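Local coordinates for superkiller protein 7 (Saccharomyces cerevisiae, PDB 4ZKE) that binds GTP through a G domain like that of translational GTPases and probably acts with the Ski machinery in exosome-linked mRNA decay, at residues 38-43 with 91-96; 133-138 with 177-182; 214-219 with 254-259. All blocks are in the same frame, centred on the assembly; numbering follows the deposited sequence.

Overall arrangement
All three contacts lie in the GTP-binding domain, around its six-stranded mixed sheet, and they follow one another along the chain. Interaction 1 sets helix 32-42 against edge strand 89-93; interaction 2 joins strands 131-137 and 174-179 inside the sheet; interaction 3 brings helix 256-267 onto strand 213-217, the opposite edge. The centres of interactions 1 and 2 are about 20 Å apart, their nearest atoms about 8 Å. Interaction 3 touches both: Phe256 and Phe257 pack on Leu39 and Leu43, while strands 174-179 and 213-217 are neighbours in the sheet. Both 177-182 and 214-219 end at the guanine of GTP, so interactions 2 and 3 together frame the base, while interaction 1 is packing away from it.

Interaction 1: residues 38-43 with 91-96; sequences HLLYDL and IQVEND
Leu40 puts one methyl, CD2, against two residues of the strand at once: Ile91 CG2 at 4.0 Å and Val93 CG2 at 3.9 Å. This is helix-on-sheet packing in the P-loop G-domain fold, where the end of helix 32-42, the helix that follows the nucleotide-binding loop, meets edge strand 89-93. Val93 uses both branches. With CG1 anti to the backbone N (chi1 -176°), CG2 is left for Leu40 while CG1 faces Leu43 CD1, a looser approach of 4.4 Å. Ile91 and Val93 point to the helix and Gln92 between them points away, the usual alternation of a strand.

Past the strand, Asn95 points back toward the end of the helix. Its ND2 sits 3.2 Å from Leu43 O, but the angle is poor and no hydrogen bond results; the amide is held instead by OD1 accepting from Leu97 N, an Asx-turn bond, and by a weak hydrogen bond from ND2 to Glu45 OE2.

Further out, backbone bonds to Leu104 and Leu106 of antiparallel strand 102-108 fix the positions of Val93 and Ile91. On the helix side, Leu39 packs on Leu106, Phe256 and Leu260, and Leu43 on Phe257. Leu43 is where the chain leaves helical geometry, yet its N still gives a hydrogen bond to Leu39 O, 3.0 Å away.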
loop_
_atom_site.group_PDB
_atom_site.type_symbol
_atom_site.label_atom_id
_atom_site.label_comp_id
_atom_site.label_asym_id
_atom_site.label_seq_id
_atom_site.Cartn_x
_atom_site.Cartn_y
_atom_site.Cartn_z
ATOM N N HIS A 38 -0.451 12.526 -14.582
ATOM C CA HIS A 38 -0.131 13.904 -14.937
ATOM C C HIS A 38 1.020 14.410 -14.072
ATOM O O HIS A 38 1.872 15.165 -14.539
ATOM C CB HIS A 38 -1.367 14.799 -14.780
ATOM C CG HIS A 38 -1.304 16.072 -15.569
ATOM N ND1 HIS A 38 -2.432 16.712 -16.036
ATOM C CD2 HIS A 38 -0.253 16.827 -15.970
ATOM C CE1 HIS A 38 -2.079 17.803 -16.692
ATOM N NE2 HIS A 38 -0.763 17.896 -16.666
ATOM N N LEU A 39 1.055 13.977 -12.816
ATOM C CA LEU A 39 2.147 14.345 -11.921
ATOM C C LEU A 39 3.474 13.833 -12.467
ATOM O O LEU A 39 4.455 14.575 -12.523
ATOM C CB LEU A 39 1.912 13.792 -10.514
ATOM C CG LEU A 39 2.981 14.124 -9.469
ATOM C CD1 LEU A 39 3.129 15.631 -9.281
ATOM C CD2 LEU A 39 2.645 13.450 -8.147
ATOM N N LEU A 40 3.496 12.565 -12.872
ATOM C CA LEU A 40 4.700 11.952 -13.428
ATOM C C LEU A 40 5.188 12.711 -14.656
ATOM O O LEU A 40 6.391 12.886 -14.848
ATOM C CB LEU A 40 4.442 10.488 -13.791
ATOM C CG LEU A 40 4.323 9.497 -12.632
ATOM C CD1 LEU A 40 3.875 8.142 -13.148
ATOM C CD2 LEU A 40 5.640 9.372 -11.886
ATOM N N TYR A 41 4.251 13.157 -15.486
ATOM C CA TYR A 41 4.589 13.953 -16.657
ATOM C C TYR A 41 5.198 15.291 -16.250
ATOM O O TYR A 41 6.142 15.768 -16.878
ATOM C CB TYR A 41 3.353 14.186 -17.526
ATOM C CG TYR A 41 3.617 15.087 -18.709
ATOM C CD1 TYR A 41 4.338 14.629 -19.803
ATOM C CD2 TYR A 41 3.152 16.395 -18.731
ATOM C CE1 TYR A 41 4.584 15.445 -20.888
ATOM C CE2 TYR A 41 3.394 17.220 -19.811
ATOM C CZ TYR A 41 4.111 16.739 -20.888
ATOM O OH TYR A 41 4.357 17.554 -21.969
ATOM N N ASP A 42 4.654 15.892 -15.197
ATOM C CA ASP A 42 5.150 17.176 -14.718
ATOM C C ASP A 42 6.550 17.050 -14.124
ATOM O O ASP A 42 7.300 18.025 -14.082
ATOM C CB ASP A 42 4.185 17.772 -13.691
ATOM C CG ASP A 42 2.914 18.316 -14.327
ATOM O OD1 ASP A 42 2.701 18.087 -15.536
ATOM O OD2 ASP A 42 2.118 18.966 -13.616
ATOM N N LEU A 43 6.901 15.848 -13.676
ATOM C CA LEU A 43 8.232 15.585 -13.138
ATOM C C LEU A 43 9.178 15.058 -14.220
ATOM O O LEU A 43 10.245 14.524 -13.915
ATOM C CB LEU A 43 8.153 14.586 -11.980
ATOM C CG LEU A 43 7.263 14.978 -10.794
ATOM C CD1 LEU A 43 7.470 14.018 -9.635
ATOM C CD2 LEU A 43 7.507 16.411 -10.344
ATOM N N ILE A 91 5.244 3.086 -8.194
ATOM C CA ILE A 91 6.219 3.834 -8.984
ATOM C C ILE A 91 7.209 4.556 -8.077
ATOM O O ILE A 91 6.815 5.369 -7.241
ATOM C CB ILE A 91 5.533 4.875 -9.902
ATOM C CG1 ILE A 91 4.571 4.183 -10.867
ATOM C CG2 ILE A 91 6.559 5.679 -10.693
ATOM C CD1 ILE A 91 3.136 4.269 -10.445
ATOM N N GLN A 92 8.495 4.257 -8.253
ATOM C CA GLN A 92 9.552 4.936 -7.515
ATOM C C GLN A 92 10.203 6.000 -8.392
ATOM O O GLN A 92 10.656 5.714 -9.502
ATOM C CB GLN A 92 10.600 3.937 -7.023
ATOM C CG GLN A 92 11.640 4.555 -6.103
ATOM C CD GLN A 92 12.429 3.521 -5.324
ATOM O OE1 GLN A 92 12.040 3.131 -4.223
ATOM N NE2 GLN A 92 13.547 3.077 -5.886
ATOM N N VAL A 93 10.237 7.229 -7.883
ATOM C CA VAL A 93 10.773 8.368 -8.618
ATOM C C VAL A 93 12.051 8.859 -7.960
ATOM O O VAL A 93 12.121 9.000 -6.741
ATOM C CB VAL A 93 9.758 9.533 -8.684
ATOM C CG1 VAL A 93 10.300 10.672 -9.537
ATOM C CG2 VAL A 93 8.429 9.048 -9.237
ATOM N N GLU A 94 13.061 9.121 -8.782
ATOM C CA GLU A 94 14.328 9.655 -8.304
ATOM C C GLU A 94 14.934 10.566 -9.364
ATOM O O GLU A 94 15.393 10.099 -10.406
ATOM C CB GLU A 94 15.295 8.523 -7.952
ATOM C CG GLU A 94 16.545 8.985 -7.214
ATOM C CD GLU A 94 17.460 7.836 -6.836
ATOM O OE1 GLU A 94 17.190 6.692 -7.263
ATOM O OE2 GLU A 94 18.450 8.077 -6.111
ATOM N N ASN A 95 14.914 11.869 -9.102
ATOM C CA ASN A 95 15.468 12.841 -10.035
ATOM C C ASN A 95 15.847 14.151 -9.347
ATOM O O ASN A 95 15.754 14.276 -8.125
ATOM C CB ASN A 95 14.476 13.105 -11.173
ATOM C CG ASN A 95 13.142 13.647 -10.686
ATOM O OD1 ASN A 95 13.035 14.200 -9.590
ATOM N ND2 ASN A 95 12.113 13.493 -11.510
ATOM N N ASP A 96 16.261 15.127 -10.148
ATOM C CA ASP A 96 16.770 16.389 -9.625
ATOM C C ASP A 96 15.657 17.381 -9.294
ATOM O O ASP A 96 15.925 18.554 -9.032
ATOM C CB ASP A 96 17.754 17.014 -10.624
ATOM C CG ASP A 96 17.187 17.116 -12.032
ATOM O OD1 ASP A 96 17.988 17.148 -12.991
ATOM O OD2 ASP A 96 15.947 17.160 -12.185
#

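Interaction 2: residues 133-138 with 177-182; sequences VLVIDC and LLNKAD. With GTP (guanosine-5'-triphosphate), chain C.
Lys180 NZ is gripped by three oxygens: Asp137 OD2 in a salt bridge of 2.9 Å, the ribose O4' of GTP at 3.1 Å, and the backbone O of Asn29. It belongs to Asn179-Lys180-Ala181-Asp182, the NKxD guanine-recognition motif of GTPases, which sits at the end of strand 174-179. The ammonium comes to OD2 from above the carboxylate plane, 55° out of it. To get there the lysine chain runs extended beyond CG over one face of the base, with CG 3.7 Å from GTP C6, while Asp137 OD1 is occupied by Asn139 N.

Asn179 works as a second-shell brace. Its CG is anti to the backbone N (chi1 -161°), which carries the amide to where ND2 can donate to Ala30 O and OD1 accept from Gly220 N, tying the nucleotide-binding loop to the loop after strand 213-217.

Behind the motif, strands 131-137 and 174-179 run parallel, with bonds alternating between them: Leu177 N to Leu134 O, Ile136 N to Leu177 O, Asn179 N to Ile136 O (2.8 Å) and Cys138 N to Asn179 O. Val133 CG1 meets Leu177 CD1 at 3.6 Å on one face of the sheet; on the other, Cys138 SG lies against Leu178 CB. As in other GTPases with this motif, the Asp182 carboxylate probably reads the guanine: OD1 accepts from GTP N1 (2.9 Å, 157°) and OD2 from GTP N2 (2.9 Å).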
loop_
_atom_site.group_PDB
_atom_site.type_symbol
_atom_site.label_atom_id
_atom_site.label_comp_id
_atom_site.label_asym_id
_atom_site.label_seq_id
_atom_site.Cartn_x
_atom_site.Cartn_y
_atom_site.Cartn_z
ATOM N N VAL A 133 -2.891 10.023 0.467
ATOM C CA VAL A 133 -3.473 11.043 -0.395
ATOM C C VAL A 133 -4.881 10.620 -0.780
ATOM O O VAL A 133 -5.073 9.721 -1.601
ATOM C CB VAL A 133 -2.628 11.286 -1.656
ATOM C CG1 VAL A 133 -3.307 12.286 -2.583
ATOM C CG2 VAL A 133 -1.264 11.800 -1.269
ATOM N N LEU A 134 -5.859 11.275 -0.164
ATOM C CA LEU A 134 -7.263 10.987 -0.405
ATOM C C LEU A 134 -7.791 11.876 -1.520
ATOM O O LEU A 134 -7.884 13.093 -1.360
ATOM C CB LEU A 134 -8.078 11.192 0.872
ATOM C CG LEU A 134 -9.590 10.998 0.750
ATOM C CD1 LEU A 134 -9.926 9.579 0.308
ATOM C CD2 LEU A 134 -10.260 11.333 2.073
ATOM N N VAL A 135 -8.133 11.258 -2.645
ATOM C CA VAL A 135 -8.596 11.989 -3.818
ATOM C C VAL A 135 -10.118 11.990 -3.874
ATOM O O VAL A 135 -10.752 10.941 -3.780
ATOM C CB VAL A 135 -8.030 11.385 -5.116
ATOM C CG1 VAL A 135 -8.460 12.203 -6.325
ATOM C CG2 VAL A 135 -6.510 11.309 -5.043
ATOM N N ILE A 136 -10.693 13.175 -4.038
ATOM C CA ILE A 136 -12.141 13.344 -3.983
ATOM C C ILE A 136 -12.668 14.124 -5.181
ATOM O O ILE A 136 -12.138 15.180 -5.536
ATOM C CB ILE A 136 -12.550 14.055 -2.682
ATOM C CG1 ILE A 136 -12.143 13.196 -1.484
ATOM C CG2 ILE A 136 -14.054 14.327 -2.655
ATOM C CD1 ILE A 136 -12.244 13.897 -0.174
ATOM N N ASP A 137 -13.719 13.586 -5.792
ATOM C CA ASP A 137 -14.381 14.225 -6.924
ATOM C C ASP A 137 -15.338 15.307 -6.427
ATOM O O ASP A 137 -16.329 15.014 -5.755
ATOM C CB ASP A 137 -15.136 13.186 -7.756
ATOM C CG ASP A 137 -15.602 13.730 -9.095
ATOM O OD1 ASP A 137 -15.667 14.968 -9.258
ATOM O OD2 ASP A 137 -15.910 12.913 -9.988
ATOM N N CYS A 138 -15.035 16.553 -6.769
ATOM C CA CYS A 138 -15.818 17.688 -6.299
ATOM C C CYS A 138 -16.842 18.170 -7.321
ATOM O O CYS A 138 -17.505 19.185 -7.109
ATOM C CB CYS A 138 -14.888 18.836 -5.927
ATOM S SG CYS A 138 -13.819 18.478 -4.540
ATOM N N LEU A 177 -6.950 15.809 -1.664
ATOM C CA LEU A 177 -6.985 16.497 -2.947
ATOM C C LEU A 177 -8.425 16.684 -3.400
ATOM O O LEU A 177 -9.121 15.725 -3.730
ATOM C CB LEU A 177 -6.189 15.730 -4.005
ATOM C CG LEU A 177 -4.670 15.694 -3.816
ATOM C CD1 LEU A 177 -4.006 14.929 -4.957
ATOM C CD2 LEU A 177 -4.087 17.097 -3.709
ATOM N N LEU A 178 -8.861 17.937 -3.382
ATOM C CA LEU A 178 -10.172 18.320 -3.877
ATOM C C LEU A 178 -10.104 18.425 -5.399
ATOM O O LEU A 178 -9.832 19.491 -5.951
ATOM C CB LEU A 178 -10.605 19.637 -3.234
ATOM C CG LEU A 178 -10.684 19.622 -1.701
ATOM C CD1 LEU A 178 -11.184 20.958 -1.179
ATOM C CD2 LEU A 178 -11.563 18.491 -1.185
ATOM N N ASN A 179 -10.352 17.300 -6.063
ATOM C CA ASN A 179 -10.040 17.139 -7.481
ATOM C C ASN A 179 -11.192 17.522 -8.416
ATOM O O ASN A 179 -12.328 17.724 -7.975
ATOM C CB ASN A 179 -9.623 15.684 -7.742
ATOM C CG ASN A 179 -8.857 15.508 -9.044
ATOM O OD1 ASN A 179 -8.250 16.447 -9.560
ATOM N ND2 ASN A 179 -8.886 14.294 -9.583
ATOM N N LYS A 180 -10.876 17.615 -9.708
ATOM C CA LYS A 180 -11.841 17.973 -10.745
ATOM C C LYS A 180 -12.438 19.351 -10.488
ATOM O O LYS A 180 -13.612 19.592 -10.770
ATOM C CB LYS A 180 -12.957 16.930 -10.844
ATOM C CG LYS A 180 -12.467 15.505 -11.011
ATOM C CD LYS A 180 -13.505 14.642 -11.709
ATOM C CE LYS A 180 -13.158 13.174 -11.620
ATOM N NZ LYS A 180 -14.222 12.327 -12.219
ATOM N N ALA A 181 -11.620 20.253 -9.956
ATOM C CA ALA A 181 -12.057 21.614 -9.677
ATOM C C ALA A 181 -12.459 22.340 -10.961
ATOM O O ALA A 181 -13.231 23.299 -10.923
ATOM C CB ALA A 181 -10.961 22.380 -8.954
ATOM N N ASP A 182 -11.940 21.875 -12.095
ATOM C CA ASP A 182 -12.268 22.467 -13.391
ATOM C C ASP A 182 -13.735 22.244 -13.763
ATOM O O ASP A 182 -14.353 23.094 -14.402
ATOM C CB ASP A 182 -11.365 21.892 -14.487
ATOM C CG ASP A 182 -11.492 20.389 -14.618
ATOM O OD1 ASP A 182 -11.284 19.682 -13.609
ATOM O OD2 ASP A 182 -11.806 19.912 -15.727
HETATM P PG GTP C . -10.481 4.138 -10.415
HETATM O O1G GTP C . -9.211 3.583 -11.010
HETATM O O2G GTP C . -11.641 3.283 -10.864
HETATM O O3G GTP C . -10.420 4.141 -8.905
HETATM O O3B GTP C . -10.720 5.637 -10.952
HETATM P PB GTP C . -9.640 6.791 -10.661
HETATM O O1B GTP C . -8.254 6.255 -10.938
HETATM O O2B GTP C . -9.740 7.301 -9.244
HETATM O O3A GTP C . -9.984 7.978 -11.697
HETATM P PA GTP C . -9.607 7.978 -13.267
HETATM O O1A GTP C . -8.192 8.465 -13.430
HETATM O O2A GTP C . -9.812 6.633 -13.924
HETATM O "O5'" GTP C . -10.616 9.064 -13.894
HETATM C "C5'" GTP C . -12.016 8.876 -13.917
HETATM C "C4'" GTP C . -12.604 9.781 -14.994
HETATM O "O4'" GTP C . -12.538 11.117 -14.537
HETATM C "C3'" GTP C . -11.834 9.713 -16.300
HETATM O "O3'" GTP C . -12.735 9.609 -17.378
HETATM C "C2'" GTP C . -11.083 11.022 -16.389
HETATM O "O2'" GTP C . -11.031 11.496 -17.715
HETATM C "C1'" GTP C . -11.872 11.944 -15.471
HETATM N N9 GTP C . -11.003 12.879 -14.741
HETATM C C8 GTP C . -9.959 12.576 -13.908
HETATM N N7 GTP C . -9.444 13.736 -13.434
HETATM C C5 GTP C . -10.157 14.768 -13.940
HETATM C C6 GTP C . -10.068 16.150 -13.788
HETATM O O6 GTP C . -9.206 16.657 -13.069
HETATM N N1 GTP C . -10.958 16.957 -14.460
HETATM C C2 GTP C . -11.928 16.403 -15.268
HETATM N N2 GTP C . -12.787 17.182 -15.914
HETATM N N3 GTP C . -12.010 15.038 -15.413
HETATM C C4 GTP C . -11.139 14.236 -14.763
#

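Interaction 3: residues 214-219 with 254-259; sequences QFIPCS and PTFFSQ. With GTP (guanosine-5'-triphosphate), chain C.
Gln214 holds CG between its backbone N and carbonyl carbon (chi1 64°) and runs extended from there, whereas Gln259 bends at chi2; together these turns bring the two amides into touch. Gln259 NE2 donates to Gln214 OE1 over 2.7 Å, in the carbonyl plane and on a lone pair, although the bond is bent to 138° and the amide planes stand 74° apart. Gln214 NE2 rests on Pro254 CG.

Beside this pair Ile216 reaches from the strand to the first turn of the helix. Its CD1 lies 3.8 Å from Gln259 CG, 3.9 Å from Phe256 CA and at the edge of the Phe256 ring, while CG2 approaches Pro254 O. Thr255 N-caps the helix, its OG1 accepting from Ser258 N at 3.2 Å, and Ser258 OG answers by donating to Thr255 O.

At the far end of the strand segment, Ser219 OG stands 3.0 Å from GTP O6, a place consistent with the G5 loop of GTPases. Strand 213-217 closes the sheet beside strand 174-179; helix 256-267 lies over this edge next to helix 32-42, with Phe256 packed on Leu177 and Leu35, while Phe215 turns to helix 188-204.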
loop_
_atom_site.group_PDB
_atom_site.type_symbol
_atom_site.label_atom_id
_atom_site.label_comp_id
_atom_site.label_asym_id
_atom_site.label_seq_id
_atom_site.Cartn_x
_atom_site.Cartn_y
_atom_site.Cartn_z
ATOM N N GLN A 214 -4.147 18.389 5.520
ATOM C CA GLN A 214 -4.353 19.638 4.796
ATOM C C GLN A 214 -5.133 19.394 3.505
ATOM O O GLN A 214 -5.088 18.301 2.942
ATOM C CB GLN A 214 -3.013 20.299 4.474
ATOM C CG GLN A 214 -2.144 19.483 3.536
ATOM C CD GLN A 214 -0.907 20.230 3.084
ATOM O OE1 GLN A 214 0.210 19.723 3.183
ATOM N NE2 GLN A 214 -1.101 21.438 2.572
ATOM N N PHE A 215 -5.833 20.423 3.038
ATOM C CA PHE A 215 -6.608 20.338 1.809
ATOM C C PHE A 215 -5.893 21.058 0.678
ATOM O O PHE A 215 -5.255 22.087 0.897
ATOM C CB PHE A 215 -8.001 20.939 2.004
ATOM C CG PHE A 215 -8.859 20.179 2.971
ATOM C CD1 PHE A 215 -8.731 20.375 4.335
ATOM C CD2 PHE A 215 -9.802 19.273 2.512
ATOM C CE1 PHE A 215 -9.523 19.678 5.228
ATOM C CE2 PHE A 215 -10.598 18.573 3.399
ATOM C CZ PHE A 215 -10.459 18.775 4.759
ATOM N N ILE A 216 -6.002 20.507 -0.528
ATOM C CA ILE A 216 -5.444 21.134 -1.722
ATOM C C ILE A 216 -6.405 20.955 -2.893
ATOM O O ILE A 216 -6.660 19.830 -3.314
ATOM C CB ILE A 216 -4.071 20.538 -2.105
ATOM C CG1 ILE A 216 -3.069 20.716 -0.961
ATOM C CG2 ILE A 216 -3.540 21.190 -3.388
ATOM C CD1 ILE A 216 -1.739 20.022 -1.193
ATOM N N PRO A 217 -6.944 22.064 -3.426
ATOM C CA PRO A 217 -7.770 21.946 -4.629
ATOM C C PRO A 217 -6.910 21.737 -5.865
ATOM O O PRO A 217 -5.795 22.254 -5.923
ATOM C CB PRO A 217 -8.494 23.286 -4.683
ATOM C CG PRO A 217 -7.516 24.238 -4.088
ATOM C CD PRO A 217 -6.804 23.468 -2.999
ATOM N N CYS A 218 -7.416 20.991 -6.839
ATOM C CA CYS A 218 -6.640 20.721 -8.040
ATOM C C CYS A 218 -7.476 20.138 -9.167
ATOM O O CYS A 218 -8.648 19.804 -8.990
ATOM C CB CYS A 218 -5.496 19.758 -7.720
ATOM S SG CYS A 218 -6.060 18.138 -7.151
ATOM N N SER A 219 -6.843 20.035 -10.331
ATOM C CA SER A 219 -7.380 19.301 -11.467
ATOM C C SER A 219 -6.290 18.389 -12.015
ATOM O O SER A 219 -5.317 18.858 -12.606
ATOM C CB SER A 219 -7.875 20.253 -12.556
ATOM O OG SER A 219 -8.388 19.533 -13.661
ATOM N N PRO A 254 -0.746 26.030 -0.997
ATOM C CA PRO A 254 0.368 25.456 -1.756
ATOM C C PRO A 254 -0.075 24.534 -2.889
ATOM O O PRO A 254 -1.241 24.140 -2.949
ATOM C CB PRO A 254 1.130 24.669 -0.694
ATOM C CG PRO A 254 0.062 24.222 0.253
ATOM C CD PRO A 254 -0.972 25.315 0.272
ATOM N N THR A 255 0.854 24.197 -3.778
ATOM C CA THR A 255 0.594 23.195 -4.804
ATOM C C THR A 255 0.777 21.806 -4.207
ATOM O O THR A 255 1.376 21.656 -3.142
ATOM C CB THR A 255 1.529 23.339 -6.015
ATOM O OG1 THR A 255 2.853 22.933 -5.651
ATOM C CG2 THR A 255 1.548 24.775 -6.524
ATOM N N PHE A 256 0.265 20.794 -4.897
ATOM C CA PHE A 256 0.389 19.422 -4.427
ATOM C C PHE A 256 1.853 19.013 -4.282
ATOM O O PHE A 256 2.267 18.538 -3.225
ATOM C CB PHE A 256 -0.336 18.463 -5.380
ATOM C CG PHE A 256 -0.256 17.016 -4.967
ATOM C CD1 PHE A 256 -0.432 16.643 -3.642
ATOM C CD2 PHE A 256 -0.016 16.028 -5.906
ATOM C CE1 PHE A 256 -0.361 15.315 -3.264
ATOM C CE2 PHE A 256 0.054 14.696 -5.533
ATOM C CZ PHE A 256 -0.119 14.341 -4.211
ATOM N N PHE A 257 2.637 19.209 -5.338
ATOM C CA PHE A 257 4.019 18.743 -5.345
ATOM C C PHE A 257 4.902 19.493 -4.351
ATOM O O PHE A 257 5.867 18.935 -3.829
ATOM C CB PHE A 257 4.621 18.860 -6.746
ATOM C CG PHE A 257 6.061 18.444 -6.810
ATOM C CD1 PHE A 257 6.417 17.117 -6.650
ATOM C CD2 PHE A 257 7.059 19.380 -7.012
ATOM C CE1 PHE A 257 7.741 16.728 -6.698
ATOM C CE2 PHE A 257 8.385 18.998 -7.063
ATOM C CZ PHE A 257 8.727 17.670 -6.904
ATOM N N SER A 258 4.582 20.756 -4.093
ATOM C CA SER A 258 5.333 21.532 -3.114
ATOM C C SER A 258 5.207 20.898 -1.733
ATOM O O SER A 258 6.167 20.857 -0.969
ATOM C CB SER A 258 4.847 22.982 -3.077
ATOM O OG SER A 258 3.518 23.064 -2.591
ATOM N N GLN A 259 4.019 20.392 -1.422
ATOM C CA GLN A 259 3.787 19.740 -0.141
ATOM C C GLN A 259 4.432 18.360 -0.104
ATOM O O GLN A 259 4.947 17.939 0.934
ATOM C CB GLN A 259 2.287 19.636 0.145
ATOM C CG GLN A 259 1.608 20.985 0.322
ATOM C CD GLN A 259 2.289 21.843 1.373
ATOM O OE1 GLN A 259 2.776 22.936 1.080
ATOM N NE2 GLN A 259 2.336 21.346 2.602
HETATM P PG GTP C . -10.481 4.138 -10.415
HETATM O O1G GTP C . -9.211 3.583 -11.010
HETATM O O2G GTP C . -11.641 3.283 -10.864
HETATM O O3G GTP C . -10.420 4.141 -8.905
HETATM O O3B GTP C . -10.720 5.637 -10.952
HETATM P PB GTP C . -9.640 6.791 -10.661
HETATM O O1B GTP C . -8.254 6.255 -10.938
HETATM O O2B GTP C . -9.740 7.301 -9.244
HETATM O O3A GTP C . -9.984 7.978 -11.697
HETATM P PA GTP C . -9.607 7.978 -13.267
HETATM O O1A GTP C . -8.192 8.465 -13.430
HETATM O O2A GTP C . -9.812 6.633 -13.924
HETATM O "O5'" GTP C . -10.616 9.064 -13.894
HETATM C "C5'" GTP C . -12.016 8.876 -13.917
HETATM C "C4'" GTP C . -12.604 9.781 -14.994
HETATM O "O4'" GTP C . -12.538 11.117 -14.537
HETATM C "C3'" GTP C . -11.834 9.713 -16.300
HETATM O "O3'" GTP C . -12.735 9.609 -17.378
HETATM C "C2'" GTP C . -11.083 11.022 -16.389
HETATM O "O2'" GTP C . -11.031 11.496 -17.715
HETATM C "C1'" GTP C . -11.872 11.944 -15.471
HETATM N N9 GTP C . -11.003 12.879 -14.741
HETATM C C8 GTP C . -9.959 12.576 -13.908
HETATM N N7 GTP C . -9.444 13.736 -13.434
HETATM C C5 GTP C . -10.157 14.768 -13.940
HETATM C C6 GTP C . -10.068 16.150 -13.788
HETATM O O6 GTP C . -9.206 16.657 -13.069
HETATM N N1 GTP C . -10.958 16.957 -14.460
HETATM C C2 GTP C . -11.928 16.403 -15.268
HETATM N N2 GTP C . -12.787 17.182 -15.914
HETATM N N3 GTP C . -12.010 15.038 -15.413
HETATM C C4 GTP C . -11.139 14.236 -14.763
#